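Putative phosphohistidine phosphatase SixA (Agrobacterium tumefaciens, PDB 2RFL) probably hydrolyses phosphohistidine in proteins as a member of the histidine phosphatase superfamily, although its natural substrate remains to be established. Local coordinates at residues A[56-61]-A[81-86]; A[10-15]-A[107-112]; A[39-44]-A[141-146]. All blocks are in the same frame, centred on the assembly; numbering follows the deposited sequence. Where two conformers were deposited one is given.

Contact 1: residues A[56-61]-A[81-86]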
ATOM      1  N   ASP A  56      10.834  -2.164   6.160  1.00 41.17           N
ATOM      2  CA  ASP A  56      11.866  -3.208   6.019  1.00 39.23           C
ATOM      3  C   ASP A  56      11.616  -4.074   4.791  1.00 36.77           C
ATOM      4  O   ASP A  56      12.518  -4.346   4.038  1.00 35.34           O
ATOM      5  CB  ASP A  56      11.877  -4.078   7.266  1.00 38.83           C
ATOM      6  CG  ASP A  56      11.937  -3.264   8.530  1.00 40.87           C
ATOM      7  OD1 ASP A  56      12.424  -2.109   8.500  1.00 44.59           O
ATOM      8  OD2 ASP A  56      11.511  -3.774   9.565  1.00 39.35           O
ATOM      9  N   LEU A  57      10.358  -4.483   4.623  1.00 34.27           N
ATOM     10  CA  LEU A  57       9.900  -5.309   3.498  1.00 31.36           C
ATOM     11  C   LEU A  57       8.707  -4.693   2.705  1.00 28.52           C
ATOM     12  O   LEU A  57       7.719  -4.251   3.298  1.00 26.10           O
ATOM     13  CB  LEU A  57       9.548  -6.713   4.015  1.00 30.40           C
ATOM     14  CG  LEU A  57       8.807  -7.633   3.034  1.00 26.56           C
ATOM     15  CD1 LEU A  57       9.659  -8.217   1.909  1.00 22.26           C
ATOM     16  CD2 LEU A  57       8.110  -8.713   3.833  1.00 23.42           C
ATOM     17  N   ILE A  58       8.833  -4.672   1.383  1.00 26.44           N
ATOM     18  CA  ILE A  58       7.756  -4.281   0.468  1.00 25.68           C
ATOM     19  C   ILE A  58       7.215  -5.471  -0.314  1.00 25.45           C
ATOM     20  O   ILE A  58       7.967  -6.072  -1.084  1.00 24.68           O
ATOM     21  CB  ILE A  58       8.213  -3.237  -0.600  1.00 25.64           C
ATOM     22  CG1 ILE A  58       8.683  -1.943   0.058  1.00 25.66           C
ATOM     23  CG2 ILE A  58       7.079  -2.933  -1.591  1.00 26.07           C
ATOM     24  CD1 ILE A  58       9.578  -1.111  -0.817  1.00 24.91           C
ATOM     25  N   LEU A  59       5.912  -5.780  -0.140  1.00 24.51           N
ATOM     26  CA  LEU A  59       5.204  -6.808  -0.938  1.00 23.39           C
ATOM     27  C   LEU A  59       4.279  -6.159  -1.962  1.00 24.00           C
ATOM     28  O   LEU A  59       3.400  -5.379  -1.628  1.00 23.32           O
ATOM     29  CB  LEU A  59       4.402  -7.746  -0.049  1.00 23.55           C
ATOM     30  CG  LEU A  59       5.111  -8.493   1.076  1.00 24.16           C
ATOM     31  CD1 LEU A  59       4.197  -9.364   1.948  1.00 19.16           C
ATOM     32  CD2 LEU A  59       6.270  -9.264   0.449  1.00 23.59           C
ATOM     33  N   SER A  60       4.501  -6.453  -3.229  1.00 25.47           N
ATOM     34  CA  SER A  60       3.792  -5.752  -4.310  1.00 25.43           C
ATOM     35  C   SER A  60       3.236  -6.727  -5.318  1.00 25.68           C
ATOM     36  O   SER A  60       3.835  -7.761  -5.548  1.00 25.39           O
ATOM     37  CB  SER A  60       4.744  -4.807  -5.051  1.00 25.51           C
ATOM     38  OG  SER A  60       4.149  -4.189  -6.205  1.00 21.09           O
ATOM     39  N   SER A  61       2.100  -6.369  -5.921  0.50 24.87           N
ATOM     40  CA  SER A  61       1.643  -6.951  -7.173  0.50 23.90           C
ATOM     41  C   SER A  61       2.780  -6.926  -8.215  0.50 25.29           C
ATOM     42  O   SER A  61       3.671  -6.041  -8.221  0.50 24.64           O
ATOM     43  CB  SER A  61       0.399  -6.183  -7.701  0.50 24.25           C
ATOM     44  OG  SER A  61      -0.128  -6.639  -8.959  0.50 16.25           O
ATOM     45  N   ILE A  81      15.577  -1.199   0.682  1.00 50.52           N
ATOM     46  CA  ILE A  81      14.394  -1.947   1.074  1.00 49.38           C
ATOM     47  C   ILE A  81      14.299  -3.314   0.422  1.00 49.23           C
ATOM     48  O   ILE A  81      14.555  -3.454  -0.731  1.00 48.48           O
ATOM     49  CB  ILE A  81      13.144  -1.196   0.653  1.00 48.70           C
ATOM     50  CG1 ILE A  81      13.205   0.252   1.083  1.00 48.46           C
ATOM     51  CG2 ILE A  81      11.958  -1.854   1.197  1.00 49.28           C
ATOM     52  CD1 ILE A  81      11.957   0.910   1.069  1.00 42.36           C
ATOM     53  N   ASP A  82      13.884  -4.306   1.178  1.00 48.97           N
ATOM     54  CA  ASP A  82      13.491  -5.591   0.658  1.00 48.70           C
ATOM     55  C   ASP A  82      12.224  -5.553  -0.110  1.00 47.90           C
ATOM     56  O   ASP A  82      11.242  -5.150   0.399  1.00 46.98           O
ATOM     57  CB  ASP A  82      13.240  -6.534   1.796  1.00 48.44           C
ATOM     58  CG  ASP A  82      14.442  -7.246   2.221  1.00 48.47           C
ATOM     59  OD1 ASP A  82      14.804  -8.177   1.564  1.00 55.09           O
ATOM     60  OD2 ASP A  82      15.038  -6.927   3.221  1.00 48.38           O
ATOM     61  N   ILE A  83      12.233  -6.035  -1.331  1.00 47.57           N
ATOM     62  CA  ILE A  83      10.996  -6.056  -2.106  1.00 46.50           C
ATOM     63  C   ILE A  83      10.729  -7.397  -2.798  1.00 45.64           C
ATOM     64  O   ILE A  83      11.606  -8.001  -3.425  1.00 45.57           O
ATOM     65  CB  ILE A  83      10.814  -4.827  -3.061  1.00 46.37           C
ATOM     66  CG1 ILE A  83      11.127  -5.158  -4.519  1.00 46.83           C
ATOM     67  CG2 ILE A  83      11.590  -3.609  -2.596  1.00 46.93           C
ATOM     68  CD1 ILE A  83      12.581  -4.986  -4.913  1.00 50.85           C
ATOM     69  N   VAL A  84       9.501  -7.865  -2.651  1.00 44.60           N
ATOM     70  CA  VAL A  84       9.089  -9.115  -3.272  1.00 44.04           C
ATOM     71  C   VAL A  84       7.807  -8.969  -4.085  1.00 43.39           C
ATOM     72  O   VAL A  84       6.833  -8.308  -3.674  1.00 42.11           O
ATOM     73  CB  VAL A  84       8.885 -10.193  -2.242  1.00 43.90           C
ATOM     74  CG1 VAL A  84      10.228 -10.644  -1.692  1.00 41.65           C
ATOM     75  CG2 VAL A  84       7.992  -9.616  -1.183  1.00 43.75           C
ATOM     76  N   TYR A  85       7.832  -9.633  -5.229  1.00 42.65           N
ATOM     77  CA  TYR A  85       6.746  -9.598  -6.170  1.00 42.25           C
ATOM     78  C   TYR A  85       5.920 -10.886  -6.231  1.00 42.58           C
ATOM     79  O   TYR A  85       6.443 -11.974  -6.349  1.00 42.26           O
ATOM     80  CB  TYR A  85       7.298  -9.221  -7.518  1.00 41.91           C
ATOM     81  CG  TYR A  85       7.824  -7.815  -7.531  1.00 40.25           C
ATOM     82  CD1 TYR A  85       6.950  -6.742  -7.600  1.00 37.68           C
ATOM     83  CD2 TYR A  85       9.196  -7.559  -7.438  1.00 38.46           C
ATOM     84  CE1 TYR A  85       7.424  -5.435  -7.618  1.00 39.84           C
ATOM     85  CE2 TYR A  85       9.681  -6.257  -7.460  1.00 38.65           C
ATOM     86  CZ  TYR A  85       8.785  -5.207  -7.547  1.00 39.50           C
ATOM     87  OH  TYR A  85       9.229  -3.922  -7.574  1.00 41.35           O
ATOM     88  N   ILE A  86       4.613 -10.705  -6.159  1.00 42.33           N
ATOM     89  CA  ILE A  86       3.684 -11.741  -5.861  1.00 42.28           C
ATOM     90  C   ILE A  86       2.542 -11.550  -6.822  1.00 43.28           C
ATOM     91  O   ILE A  86       1.708 -10.656  -6.618  1.00 41.99           O
ATOM     92  CB  ILE A  86       3.189 -11.560  -4.408  1.00 42.30           C
ATOM     93  CG1 ILE A  86       4.388 -11.620  -3.429  1.00 40.46           C
ATOM     94  CG2 ILE A  86       2.025 -12.541  -4.070  1.00 42.49           C
ATOM     95  CD1 ILE A  86       4.041 -11.651  -2.009  1.00 37.77           C
TER
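Leu-57 to Ser-60 and Asp-82 to Tyr-85 pair as parallel strands whose axes come within 4.5 Å and are inclined at 18° to each other, joined by five backbone hydrogen bonds in the alternating pattern of parallel sheets. Chain order makes this a beta-alpha-beta crossover, with helix 64-77 as the connection, a recurrent unit of alpha-beta-alpha sandwiches. Because 82-85 is an outermost strand, the pair also illustrates how such a sheet is finished at one margin. The bond from Ile-58 N to Asp-82 O is short at 2.6 Å and almost straight, whereas that from Asp-82 N to Asp-56 O, at 3.2 Å, where the pairing begins, is longer and less straight.

The faces alternate strictly. Leu-57, Leu-59, Asp-82 and Val-84 lie on one of them; there Leu-57 CD1 and Val-84 CG2 meet at 3.8 Å, the two side chains crossing at about a right angle. Ile-58, Ser-60, Ile-83 and Tyr-85 occupy the face toward helix 64-77. Ile-58 CG1, anti to the carbonyl carbon (chi1 -61°), rises from the sheet and sets CD1 against Ile-81 CG2, while Ile-83 CG2 also packs on Ile-58 CD1. Asp-56 turns its carboxylate from the partner strand, and OD2 accepts a hydrogen bond from Ser-109 N of the next strand.

The Tyr-85 ring makes a cation-pi contact with Arg-67 of helix 64-77. In the conformer of Ser-61 described here, Ser-60 OG, anti to its own N (chi1 174°), donates to Ser-61 O on an in-plane lone pair, and that oxygen meets the edge of the Tyr-85 ring. The ring also lies alongside Ser-60, whose CB sits 3.8 Å from Tyr-85 CE1.

Contact 2: residues A[10-15]-A[107-112]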
ATOM      1  N   ARG A  10       4.352  -2.243  12.488  1.00 43.61           N
ATOM      2  CA  ARG A  10       3.864  -1.185  11.597  1.00 43.50           C
ATOM      3  C   ARG A  10       3.488  -1.732  10.219  1.00 42.37           C
ATOM      4  O   ARG A  10       4.308  -2.388   9.570  1.00 42.05           O
ATOM      5  CB  ARG A  10       4.882  -0.041  11.432  1.00 44.05           C
ATOM      6  CG  ARG A  10       4.308   1.144  10.623  1.00 45.70           C
ATOM      7  CD  ARG A  10       4.971   2.472  10.925  1.00 49.11           C
ATOM      8  NE  ARG A  10       4.590   3.006  12.227  1.00 52.55           N
ATOM      9  CZ  ARG A  10       4.903   4.225  12.650  1.00 53.90           C
ATOM     10  NH1 ARG A  10       5.584   5.039  11.860  1.00 58.15           N
ATOM     11  NH2 ARG A  10       4.519   4.640  13.844  1.00 53.48           N
ATOM     12  N   VAL A  11       2.254  -1.432   9.804  1.00 40.80           N
ATOM     13  CA  VAL A  11       1.699  -1.770   8.491  1.00 39.16           C
ATOM     14  C   VAL A  11       1.503  -0.531   7.616  1.00 37.40           C
ATOM     15  O   VAL A  11       0.774   0.391   7.962  1.00 36.53           O
ATOM     16  CB  VAL A  11       0.322  -2.482   8.615  1.00 39.24           C
ATOM     17  CG1 VAL A  11      -0.447  -2.494   7.303  1.00 37.30           C
ATOM     18  CG2 VAL A  11       0.502  -3.898   9.069  1.00 42.94           C
ATOM     19  N   TYR A  12       2.141  -0.536   6.462  1.00 35.51           N
ATOM     20  CA  TYR A  12       1.860   0.462   5.440  1.00 33.62           C
ATOM     21  C   TYR A  12       1.022  -0.175   4.357  1.00 32.10           C
ATOM     22  O   TYR A  12       1.331  -1.303   3.898  1.00 31.16           O
ATOM     23  CB  TYR A  12       3.142   0.996   4.833  1.00 33.66           C
ATOM     24  CG  TYR A  12       4.151   1.578   5.822  1.00 34.68           C
ATOM     25  CD1 TYR A  12       5.291   0.853   6.186  1.00 31.79           C
ATOM     26  CD2 TYR A  12       3.986   2.893   6.348  1.00 33.30           C
ATOM     27  CE1 TYR A  12       6.227   1.399   7.075  1.00 35.43           C
ATOM     28  CE2 TYR A  12       4.923   3.451   7.226  1.00 31.61           C
ATOM     29  CZ  TYR A  12       6.034   2.696   7.589  1.00 35.72           C
ATOM     30  OH  TYR A  12       6.966   3.231   8.456  1.00 36.09           O
ATOM     31  N   LEU A  13      -0.041   0.540   3.982  1.00 30.41           N
ATOM     32  CA  LEU A  13      -0.967   0.160   2.916  1.00 29.81           C
ATOM     33  C   LEU A  13      -1.061   1.193   1.808  1.00 30.23           C
ATOM     34  O   LEU A  13      -1.685   2.271   1.990  1.00 29.49           O
ATOM     35  CB  LEU A  13      -2.386  -0.014   3.481  1.00 30.69           C
ATOM     36  CG  LEU A  13      -2.743  -0.991   4.588  1.00 28.37           C
ATOM     37  CD1 LEU A  13      -4.209  -0.808   4.863  1.00 29.59           C
ATOM     38  CD2 LEU A  13      -2.474  -2.375   4.139  1.00 31.07           C
ATOM     39  N   LEU A  14      -0.504   0.818   0.656  1.00 29.86           N
ATOM     40  CA  LEU A  14      -0.294   1.677  -0.500  1.00 30.24           C
ATOM     41  C   LEU A  14      -1.100   1.215  -1.722  1.00 30.54           C
ATOM     42  O   LEU A  14      -0.895   0.126  -2.281  1.00 30.36           O
ATOM     43  CB  LEU A  14       1.229   1.771  -0.859  1.00 29.80           C
ATOM     44  CG  LEU A  14       1.662   2.591  -2.110  1.00 28.47           C
ATOM     45  CD1 LEU A  14       1.258   4.084  -2.053  1.00 25.85           C
ATOM     46  CD2 LEU A  14       3.161   2.474  -2.462  1.00 23.26           C
ATOM     47  N   ARG A  15      -2.010   2.064  -2.166  1.00 32.01           N
ATOM     48  CA  ARG A  15      -2.672   1.782  -3.410  1.00 32.47           C
ATOM     49  C   ARG A  15      -1.765   2.288  -4.520  1.00 33.22           C
ATOM     50  O   ARG A  15      -1.089   3.296  -4.351  1.00 31.91           O
ATOM     51  CB  ARG A  15      -4.057   2.392  -3.471  1.00 32.51           C
ATOM     52  CG  ARG A  15      -4.810   1.957  -4.735  1.00 32.65           C
ATOM     53  CD  ARG A  15      -6.290   2.224  -4.703  1.00 28.81           C
ATOM     54  NE  ARG A  15      -6.821   2.034  -6.031  1.00 24.97           N
ATOM     55  CZ  ARG A  15      -7.821   2.751  -6.538  1.00 27.56           C
ATOM     56  NH1 ARG A  15      -8.437   3.664  -5.789  1.00 27.33           N
ATOM     57  NH2 ARG A  15      -8.221   2.547  -7.788  1.00 23.94           N
ATOM     58  N   VAL A 107       9.597  -9.430  10.844  1.00 54.97           N
ATOM     59  CA  VAL A 107       9.905  -8.216  10.098  1.00 53.26           C
ATOM     60  C   VAL A 107       9.139  -7.117  10.809  1.00 51.52           C
ATOM     61  O   VAL A 107       7.912  -7.221  10.964  1.00 50.49           O
ATOM     62  CB  VAL A 107       9.373  -8.270   8.647  1.00 53.73           C
ATOM     63  CG1 VAL A 107       9.955  -7.141   7.800  1.00 53.10           C
ATOM     64  CG2 VAL A 107       9.637  -9.607   8.010  1.00 53.97           C
ATOM     65  N   GLN A 108       9.846  -6.073  11.235  1.00 49.82           N
ATOM     66  CA  GLN A 108       9.275  -5.051  12.102  1.00 48.72           C
ATOM     67  C   GLN A 108       8.207  -4.204  11.425  1.00 46.60           C
ATOM     68  O   GLN A 108       7.161  -3.977  12.011  1.00 44.85           O
ATOM     69  CB  GLN A 108      10.363  -4.152  12.663  1.00 49.56           C
ATOM     70  CG  GLN A 108       9.842  -3.097  13.611  1.00 52.62           C
ATOM     71  CD  GLN A 108      10.870  -2.031  13.930  1.00 56.73           C
ATOM     72  OE1 GLN A 108      11.862  -2.282  14.636  1.00 57.44           O
ATOM     73  NE2 GLN A 108      10.639  -0.827  13.406  1.00 55.93           N
ATOM     74  N   SER A 109       8.505  -3.720  10.215  1.00 45.09           N
ATOM     75  CA  SER A 109       7.551  -2.956   9.403  1.00 43.73           C
ATOM     76  C   SER A 109       7.406  -3.438   7.968  1.00 42.46           C
ATOM     77  O   SER A 109       8.371  -3.729   7.275  1.00 41.12           O
ATOM     78  CB  SER A 109       7.783  -1.425   9.457  1.00 43.68           C
ATOM     79  OG  SER A 109       9.123  -1.055   9.258  1.00 43.92           O
ATOM     80  N   VAL A 110       6.163  -3.493   7.521  1.00 41.80           N
ATOM     81  CA  VAL A 110       5.876  -4.061   6.225  1.00 41.79           C
ATOM     82  C   VAL A 110       4.844  -3.249   5.449  1.00 39.85           C
ATOM     83  O   VAL A 110       3.865  -2.747   5.997  1.00 39.10           O
ATOM     84  CB  VAL A 110       5.515  -5.582   6.325  1.00 41.65           C
ATOM     85  CG1 VAL A 110       4.545  -5.796   7.435  1.00 45.17           C
ATOM     86  CG2 VAL A 110       4.920  -6.113   5.021  1.00 41.70           C
HETATM   87  N   MSE A 111       5.108  -3.140   4.158  1.00 38.08           N
HETATM   88  CA  MSE A 111       4.301  -2.368   3.265  1.00 36.08           C
HETATM   89  C   MSE A 111       3.774  -3.245   2.151  1.00 34.53           C
HETATM   90  O   MSE A 111       4.533  -3.954   1.476  1.00 33.65           O
HETATM   91  CB  MSE A 111       5.098  -1.234   2.656  1.00 36.46           C
HETATM   92  CG  MSE A 111       4.342  -0.555   1.563  1.00 37.81           C
HETATM   93 SE   MSE A 111       5.006   1.174   1.166  0.95 46.00          SE
HETATM   94  CE  MSE A 111       6.156   0.809  -0.423  1.00 36.84           C
ATOM     95  N   LEU A 112       2.470  -3.166   1.947  1.00 32.55           N
ATOM     96  CA  LEU A 112       1.857  -3.857   0.848  1.00 32.10           C
ATOM     97  C   LEU A 112       1.564  -2.890  -0.288  1.00 31.54           C
ATOM     98  O   LEU A 112       1.085  -1.801  -0.044  1.00 31.88           O
ATOM     99  CB  LEU A 112       0.585  -4.595   1.310  1.00 31.29           C
ATOM    100  CG  LEU A 112       0.701  -5.655   2.413  1.00 32.14           C
ATOM    101  CD1 LEU A 112      -0.558  -6.429   2.281  1.00 35.42           C
ATOM    102  CD2 LEU A 112       1.917  -6.665   2.376  1.00 31.46           C
TER
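Val-110 O takes one hydrogen bond, of 2.8 Å from Tyr-12 N. A CA-H...O contact backs it, with Val-11 CA 3.4 Å from Val-110 O. This is parallel pairing inside the central sheet of the alpha-beta-alpha sandwich, carried on by bonds from Val-110 N to Arg-10 O, Leu-112 N to Tyr-12 O and Leu-14 N to Leu-112 O; a weak one from Arg-10 N to Gln-108 O precedes them.

Val-11, Leu-13, Val-110 and Leu-112 share one face, where helix 118-127 covers the first two. The other carries the closer side-chain packing. Tyr-12 CB rests 3.7 Å from Met-111 CB, the side chains crossing at about a right angle, and Arg-10 CG stands over one face of the tyrosine ring, 3.8 Å above its plane and displaced toward the rim. Beyond CG the arginine bends at chi3 (-73°), and its NH2 forms a salt bridge with Asp-149. Trp-73 of helix 64-77 touches both Leu-14 and Met-111. The latter, present as selenomethionine, bends likewise at its selenium (chi3 98°), which brings Met-111 CE within 4.0 Å of Leu-14 CD2.

Contact 3: residues A[39-44]-A[141-146]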
ATOM      1  N   ALA A  39       3.469  11.213 -11.172  1.00 47.99           N
ATOM      2  CA  ALA A  39       3.849  12.367 -10.381  1.00 50.01           C
ATOM      3  C   ALA A  39       3.445  12.197  -8.930  1.00 50.34           C
ATOM      4  O   ALA A  39       4.244  12.512  -8.063  1.00 50.61           O
ATOM      5  CB  ALA A  39       3.265  13.663 -10.979  1.00 50.14           C
ATOM      6  N   GLU A  40       2.227  11.695  -8.698  1.00 50.49           N
ATOM      7  CA  GLU A  40       1.628  11.490  -7.382  1.00 51.67           C
ATOM      8  C   GLU A  40       2.443  10.510  -6.543  1.00 51.04           C
ATOM      9  O   GLU A  40       2.656  10.706  -5.353  1.00 50.47           O
ATOM     10  CB  GLU A  40       0.296  10.771  -7.539  1.00 52.32           C
ATOM     11  CG  GLU A  40      -0.955  11.529  -7.834  1.00 57.51           C
ATOM     12  CD  GLU A  40      -2.196  10.572  -7.947  1.00 60.76           C
ATOM     13  OE1 GLU A  40      -2.077   9.327  -7.748  1.00 56.20           O
ATOM     14  OE2 GLU A  40      -3.299  11.092  -8.259  1.00 65.55           O
ATOM     15  N   ALA A  41       2.808   9.397  -7.163  1.00 50.07           N
ATOM     16  CA  ALA A  41       3.512   8.360  -6.472  1.00 49.73           C
ATOM     17  C   ALA A  41       4.875   8.866  -6.036  1.00 49.38           C
ATOM     18  O   ALA A  41       5.338   8.544  -4.952  1.00 48.40           O
ATOM     19  CB  ALA A  41       3.635   7.122  -7.351  1.00 50.38           C
ATOM     20  N   GLU A  42       5.511   9.666  -6.883  1.00 49.38           N
ATOM     21  CA  GLU A  42       6.675  10.438  -6.428  1.00 49.62           C
ATOM     22  C   GLU A  42       6.368  11.399  -5.253  1.00 47.81           C
ATOM     23  O   GLU A  42       7.053  11.331  -4.237  1.00 46.88           O
ATOM     24  CB  GLU A  42       7.404  11.131  -7.583  1.00 50.30           C
ATOM     25  CG  GLU A  42       8.824  11.498  -7.231  1.00 54.00           C
ATOM     26  CD  GLU A  42       9.830  11.018  -8.268  1.00 57.72           C
ATOM     27  OE1 GLU A  42      10.158  11.812  -9.179  1.00 56.70           O
ATOM     28  OE2 GLU A  42      10.273   9.844  -8.171  1.00 57.64           O
ATOM     29  N   ILE A  43       5.345  12.248  -5.385  1.00 45.88           N
ATOM     30  CA  ILE A  43       4.996  13.214  -4.338  1.00 45.20           C
ATOM     31  C   ILE A  43       4.824  12.466  -3.010  1.00 44.09           C
ATOM     32  O   ILE A  43       5.439  12.812  -2.005  1.00 43.57           O
ATOM     33  CB  ILE A  43       3.711  14.068  -4.692  1.00 45.87           C
ATOM     34  CG1 ILE A  43       3.993  15.187  -5.703  1.00 43.60           C
ATOM     35  CG2 ILE A  43       3.109  14.730  -3.443  1.00 45.50           C
ATOM     36  CD1 ILE A  43       4.842  14.812  -6.921  1.00 41.87           C
ATOM     37  N   ILE A  44       4.050  11.394  -3.052  1.00 42.62           N
ATOM     38  CA  ILE A  44       3.698  10.585  -1.876  1.00 42.37           C
ATOM     39  C   ILE A  44       4.873   9.755  -1.295  1.00 41.02           C
ATOM     40  O   ILE A  44       5.151   9.830  -0.113  1.00 40.24           O
ATOM     41  CB  ILE A  44       2.430   9.703  -2.170  1.00 41.36           C
ATOM     42  CG1 ILE A  44       1.223  10.567  -2.609  1.00 41.85           C
ATOM     43  CG2 ILE A  44       2.114   8.716  -0.989  1.00 44.81           C
ATOM     44  CD1 ILE A  44       0.678  11.550  -1.594  1.00 43.67           C
ATOM     45  N   PRO A 141      -7.954   6.043  -2.177  1.00 42.70           N
ATOM     46  CA  PRO A 141      -7.466   6.611  -3.429  1.00 41.99           C
ATOM     47  C   PRO A 141      -6.127   6.009  -3.943  1.00 41.36           C
ATOM     48  O   PRO A 141      -5.436   5.283  -3.209  1.00 39.75           O
ATOM     49  CB  PRO A 141      -7.309   8.104  -3.076  1.00 42.76           C
ATOM     50  CG  PRO A 141      -7.000   8.123  -1.595  1.00 41.84           C
ATOM     51  CD  PRO A 141      -7.773   6.969  -1.032  1.00 42.83           C
ATOM     52  N   THR A 142      -5.788   6.316  -5.197  1.00 41.05           N
ATOM     53  CA  THR A 142      -4.543   5.867  -5.805  1.00 40.78           C
ATOM     54  C   THR A 142      -3.350   6.554  -5.201  1.00 39.89           C
ATOM     55  O   THR A 142      -3.354   7.756  -5.017  1.00 40.76           O
ATOM     56  CB  THR A 142      -4.466   6.129  -7.318  1.00 41.51           C
ATOM     57  OG1 THR A 142      -4.663   7.530  -7.592  1.00 40.55           O
ATOM     58  CG2 THR A 142      -5.442   5.238  -8.076  1.00 41.38           C
ATOM     59  N   SER A 143      -2.304   5.789  -4.951  1.00 38.82           N
ATOM     60  CA  SER A 143      -1.134   6.239  -4.146  1.00 37.97           C
ATOM     61  C   SER A 143      -1.467   6.806  -2.774  1.00 36.56           C
ATOM     62  O   SER A 143      -0.700   7.625  -2.257  1.00 34.68           O
ATOM     63  CB  SER A 143      -0.208   7.188  -4.893  1.00 38.14           C
ATOM     64  OG  SER A 143       1.026   7.184  -4.193  1.00 39.76           O
ATOM     65  N   GLY A 144      -2.600   6.340  -2.202  1.00 35.62           N
ATOM     66  CA  GLY A 144      -2.988   6.602  -0.805  1.00 35.08           C
ATOM     67  C   GLY A 144      -2.209   5.678   0.121  1.00 34.48           C
ATOM     68  O   GLY A 144      -2.082   4.490  -0.138  1.00 34.27           O
ATOM     69  N   LEU A 145      -1.639   6.227   1.179  1.00 34.21           N
ATOM     70  CA  LEU A 145      -0.843   5.439   2.137  1.00 32.81           C
ATOM     71  C   LEU A 145      -1.358   5.504   3.584  1.00 32.98           C
ATOM     72  O   LEU A 145      -1.223   6.522   4.264  1.00 32.97           O
ATOM     73  CB  LEU A 145       0.615   5.864   2.097  1.00 31.25           C
ATOM     74  CG  LEU A 145       1.609   5.371   3.145  1.00 29.64           C
ATOM     75  CD1 LEU A 145       2.039   3.928   2.804  1.00 24.71           C
ATOM     76  CD2 LEU A 145       2.829   6.341   3.246  1.00 23.88           C
ATOM     77  N   ALA A 146      -1.914   4.384   4.042  1.00 33.19           N
ATOM     78  CA  ALA A 146      -2.300   4.188   5.408  1.00 33.09           C
ATOM     79  C   ALA A 146      -1.072   3.727   6.179  1.00 34.09           C
ATOM     80  O   ALA A 146      -0.319   2.861   5.714  1.00 33.12           O
ATOM     81  CB  ALA A 146      -3.324   3.164   5.448  1.00 33.49           C
TER
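Ser-143, Ile-44 and Glu-40 account for most of the surface buried where helix 35-51 meets the turn that leads into strand 145-149, and together they show how a helix can seat a tight turn. Residues 141-144 form a type II beta turn, closed by a hydrogen bond of 3.2 Å from Gly-144 N to Pro-141 O. Ser-143 holds its third position with a positive phi (53°), and its side chain points at the helix.

Ser-143 is met by carbon on the helix side. Ile-44 straddles it: CG2 lies 3.3 Å and CG1 3.5 Å from Ser-143 O, while Ile-44 CB approaches Ser-143 OG to 3.5 Å. Ala-41 CA stands 3.6 Å from Ser-143 OG, one helical turn before Ile-44. Held anti to its backbone N (chi1 -162°), OG is therefore pressed into an apolar groove, and this buried hydroxyl has no hydrogen-bonding partner in the model.

The polar part of the contact falls to Glu-40, four residues before Ile-44. Its side chain crosses Thr-142 at about a right angle; extended beyond CG, it reaches the hydroxyl, and OE1 accepts a rather long hydrogen bond of 3.2 Å from Thr-142 OG1 through its syn lone pair.

Behind the turn lies strand 10-15, to which Gly-144 bonds through Arg-15, while Ser-143 bonds to His-16, just after that strand; that Arg-His pair is consistent with the family signature. Leu-145, lightly touched by Ile-44, continues into the sheet between strands 10-15 and 162-167, where it also packs against Trp-73 of helix 64-77.

The three contacts sample one sheet from margin to middle and then its helical cover. Contacts 1 and 2 are both parallel strand pairs built on backbone bonds, and they adjoin: strand 57-60 hydrogen-bonds to strand 109-114 through Leu-57 and Leu-59 with Met-111. Contact 2 is buried between helices, whereas contact 1 is only partly buried because strand 82-85 is outermost. Contact 3, also buried, uses side chains instead, a helix gripping a turn with one polar bond and apolar packing. It joins contact 2 across strand 10-15, where Leu-13 bonds to Ala-146 and the sheet turns antiparallel. Contacts 1 and 3 do not touch, their centres about 17 Å apart.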